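Local atomic coordinates of putative L-alanine-DL-glutamate epimerase (Burkholderia xenovorans, PDB entry 3SN0), a protein that probably acts as a metal-dependent racemase or epimerase of the mandelate racemase/muconate lactonizing enzyme family. Residues R160-N165 / P212-L217. Sequence-based numbering, arbitrary orientation.
With FUM (fumaric acid), chain C.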
ATOM      1  N   ARG A 160      10.638  37.740  16.930  1.00 15.94           N
ATOM      2  CA  ARG A 160      11.437  36.531  17.109  1.00 16.09           C
ATOM      3  C   ARG A 160      11.624  35.766  15.808  1.00 15.38           C
ATOM      4  O   ARG A 160      12.411  34.806  15.742  1.00 14.34           O
ATOM      5  CB  ARG A 160      10.744  35.628  18.101  1.00 16.83           C
ATOM      6  CG  ARG A 160      10.564  36.281  19.461  1.00 19.42           C
ATOM      7  CD  ARG A 160       9.684  35.457  20.355  1.00 22.29           C
ATOM      8  NE  ARG A 160       9.386  36.159  21.606  1.00 23.67           N
ATOM      9  CZ  ARG A 160       8.749  35.613  22.638  1.00 25.85           C
ATOM     10  NH1 ARG A 160       8.336  34.344  22.584  1.00 25.94           N
ATOM     11  NH2 ARG A 160       8.518  36.339  23.727  1.00 24.94           N
ATOM     12  N   ALA A 161      10.877  36.176  14.798  1.00 14.87           N
ATOM     13  CA  ALA A 161      10.873  35.476  13.497  1.00 14.78           C
ATOM     14  C   ALA A 161      10.384  36.380  12.392  1.00 14.95           C
ATOM     15  O   ALA A 161       9.578  37.254  12.634  1.00 15.59           O
ATOM     16  CB  ALA A 161      10.011  34.203  13.564  1.00 14.40           C
ATOM     17  N   ILE A 162      10.866  36.145  11.165  1.00 15.07           N
ATOM     18  CA  ILE A 162      10.471  36.939  10.003  1.00 15.41           C
ATOM     19  C   ILE A 162      10.330  36.000   8.809  1.00 14.29           C
ATOM     20  O   ILE A 162      10.998  34.969   8.773  1.00 13.49           O
ATOM     21  CB  ILE A 162      11.521  38.066   9.675  1.00 15.78           C
ATOM     22  CG1 ILE A 162      12.884  37.460   9.305  1.00 17.11           C
ATOM     23  CG2 ILE A 162      11.661  39.020  10.862  1.00 16.00           C
ATOM     24  CD1 ILE A 162      14.003  38.484   9.105  1.00 17.22           C
ATOM     25  N   LYS A 163       9.440  36.338   7.864  1.00 14.01           N
ATOM     26  CA  LYS A 163       9.254  35.528   6.661  0.50 13.91           C
ATOM     27  C   LYS A 163       9.454  36.325   5.392  1.00 13.78           C
ATOM     28  O   LYS A 163       8.832  37.388   5.200  1.00 15.11           O
ATOM     29  CB  LYS A 163       7.874  34.871   6.632  0.50 13.73           C
ATOM     30  CG  LYS A 163       7.750  33.792   5.556  0.50 13.63           C
ATOM     31  CD  LYS A 163       6.499  32.921   5.721  0.50 14.11           C
ATOM     32  CE  LYS A 163       5.242  33.597   5.203  0.50 13.52           C
ATOM     33  NZ  LYS A 163       4.027  32.850   5.616  0.50 14.29           N
ATOM     34  N   THR A 164      10.306  35.797   4.517  1.00 13.51           N
ATOM     35  CA  THR A 164      10.562  36.404   3.235  1.00 13.02           C
ATOM     36  C   THR A 164      10.091  35.490   2.096  1.00 13.73           C
ATOM     37  O   THR A 164       9.641  34.362   2.328  1.00 14.93           O
ATOM     38  CB  THR A 164      12.058  36.784   3.060  1.00 13.06           C
ATOM     39  OG1 THR A 164      12.188  37.594   1.892  1.00 14.01           O
ATOM     40  CG2 THR A 164      12.980  35.535   2.936  1.00 14.78           C
ATOM     41  N   ASN A 165      10.215  35.984   0.875  1.00 14.47           N
ATOM     42  CA  ASN A 165       9.798  35.264  -0.349  1.00 14.84           C
ATOM     43  C   ASN A 165      11.008  35.239  -1.294  1.00 15.18           C
ATOM     44  O   ASN A 165      12.127  35.265  -0.811  1.00 15.67           O
ATOM     45  CB  ASN A 165       8.565  35.949  -0.963  1.00 14.74           C
ATOM     46  CG  ASN A 165       7.364  35.965  -0.023  1.00 15.78           C
ATOM     47  OD1 ASN A 165       7.254  36.830   0.865  1.00 16.12           O
ATOM     48  ND2 ASN A 165       6.423  35.017  -0.229  1.00 14.65           N
ATOM     49  N   PRO A 212      21.865  35.850  15.029  1.00 27.86           N
ATOM     50  CA  PRO A 212      21.753  34.401  15.108  1.00 28.29           C
ATOM     51  C   PRO A 212      20.498  33.894  15.822  1.00 28.21           C
ATOM     52  O   PRO A 212      20.184  32.701  15.715  1.00 29.10           O
ATOM     53  CB  PRO A 212      23.023  33.999  15.871  1.00 28.66           C
ATOM     54  CG  PRO A 212      23.320  35.153  16.728  1.00 29.18           C
ATOM     55  CD  PRO A 212      22.908  36.372  15.935  1.00 28.94           C
ATOM     56  N   ASP A 213      19.787  34.765  16.537  1.00 27.42           N
ATOM     57  CA  ASP A 213      18.650  34.315  17.338  1.00 26.77           C
ATOM     58  C   ASP A 213      17.287  34.410  16.618  1.00 25.13           C
ATOM     59  O   ASP A 213      16.474  33.473  16.716  1.00 26.01           O
ATOM     60  CB  ASP A 213      18.637  35.029  18.686  1.00 27.56           C
ATOM     61  CG  ASP A 213      19.802  34.596  19.580  1.00 30.36           C
ATOM     62  OD1 ASP A 213      20.109  33.387  19.630  1.00 33.81           O
ATOM     63  OD2 ASP A 213      20.423  35.463  20.210  1.00 35.21           O
ATOM     64  N   VAL A 214      17.056  35.494  15.881  1.00 22.30           N
ATOM     65  CA  VAL A 214      15.813  35.686  15.133  1.00 20.97           C
ATOM     66  C   VAL A 214      15.688  34.568  14.096  1.00 19.77           C
ATOM     67  O   VAL A 214      16.674  34.214  13.423  1.00 20.03           O
ATOM     68  CB  VAL A 214      15.783  37.095  14.444  1.00 20.98           C
ATOM     69  CG1 VAL A 214      14.623  37.233  13.473  1.00 20.38           C
ATOM     70  CG2 VAL A 214      15.743  38.192  15.486  1.00 20.81           C
ATOM     71  N   GLU A 215      14.493  33.989  13.980  1.00 18.26           N
ATOM     72  CA  GLU A 215      14.270  32.877  13.050  1.00 17.07           C
ATOM     73  C   GLU A 215      13.888  33.406  11.687  1.00 16.46           C
ATOM     74  O   GLU A 215      13.203  34.431  11.579  1.00 14.66           O
ATOM     75  CB  GLU A 215      13.166  31.958  13.569  1.00 17.92           C
ATOM     76  CG  GLU A 215      13.497  31.278  14.889  1.00 19.25           C
ATOM     77  CD  GLU A 215      14.280  30.009  14.723  1.00 23.88           C
ATOM     78  OE1 GLU A 215      14.670  29.654  13.583  1.00 25.12           O
ATOM     79  OE2 GLU A 215      14.500  29.346  15.753  1.00 26.82           O
ATOM     80  N   ILE A 216      14.329  32.708  10.640  1.00 14.83           N
ATOM     81  CA  ILE A 216      14.014  33.097   9.272  1.00 15.00           C
ATOM     82  C   ILE A 216      13.163  32.010   8.614  1.00 14.59           C
ATOM     83  O   ILE A 216      13.537  30.832   8.609  1.00 14.36           O
ATOM     84  CB  ILE A 216      15.290  33.351   8.454  1.00 15.18           C
ATOM     85  CG1 ILE A 216      16.008  34.595   8.991  1.00 16.74           C
ATOM     86  CG2 ILE A 216      14.950  33.501   6.991  1.00 15.10           C
ATOM     87  CD1 ILE A 216      17.320  34.936   8.304  1.00 18.46           C
ATOM     88  N   LEU A 217      11.989  32.420   8.139  1.00 14.06           N
ATOM     89  CA  LEU A 217      11.092  31.570   7.379  1.00 14.14           C
ATOM     90  C   LEU A 217      11.207  31.944   5.900  1.00 13.58           C
ATOM     91  O   LEU A 217      11.326  33.124   5.554  1.00 14.04           O
ATOM     92  CB  LEU A 217       9.644  31.761   7.836  1.00 13.71           C
ATOM     93  CG  LEU A 217       9.259  31.337   9.261  1.00 14.21           C
ATOM     94  CD1 LEU A 217       9.979  32.156  10.365  1.00 13.37           C
ATOM     95  CD2 LEU A 217       7.772  31.476   9.392  1.00 13.64           C
TER
HETATM   96  OXT FUM C 500       3.847  36.466  -4.142  1.00 21.38           O
HETATM   97  C   FUM C 500       2.722  36.753  -3.656  1.00 22.56           C
HETATM   98  O   FUM C 500       1.848  37.322  -4.357  1.00 20.50           O
HETATM   99  C4  FUM C 500       2.393  36.477  -2.236  1.00 23.42           C
HETATM  100  C5  FUM C 500       3.254  35.878  -1.408  1.00 25.69           C
HETATM  101  C6  FUM C 500       2.888  35.602   0.005  1.00 25.87           C
HETATM  102  O7  FUM C 500       1.792  36.046   0.447  1.00 26.01           O
HETATM  103  O8  FUM C 500       3.683  34.928   0.724  1.00 27.32           O
HETATM  104  O   HOH W   1      13.845  33.964  17.958  1.00 27.19           O
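In K163, CG stands trans to the backbone N (chi1 -168°), which lays this carbon 3.6 Å from L217 CB; the two side chains cross at about a right angle. L217 turns CG beside its backbone N (chi1 -65°, chi2 64°), and CD1 comes to rest 3.4 Å from I162 O and against A161 CB (3.8 Å). The parallel bridges A161/E215 and K163/L217 put these four side chains on one face of the sheet, while I162 and I216 meet more loosely on the other, CG1 to CG1 at 4.3 Å.

The backbones run parallel. R160 O accepts from E215 N (2.8 Å), I162 N donates to E215 O, I162 O accepts from L217 N in a nearly straight bond, and T164 N closes the ladder on L217 O (3.0 Å). A water donates to both R160 O and D213 O where the strands begin.

At the C-terminal end of 160-165, N165 ND2 donates to fumarate O8 (2.9 Å), and K163 NZ, beyond a bend at chi3, reaches E245, a magnesium ligand, in a salt bridge and Y122 in a hydrogen bond. These are neighbouring strands of the enolase superfamily's modified TIM barrel, (beta/alpha)7beta; their connection includes helix 193-210, which packs with helix 144-156 over I162, and strand 243-245 follows 215-219 in the sheet.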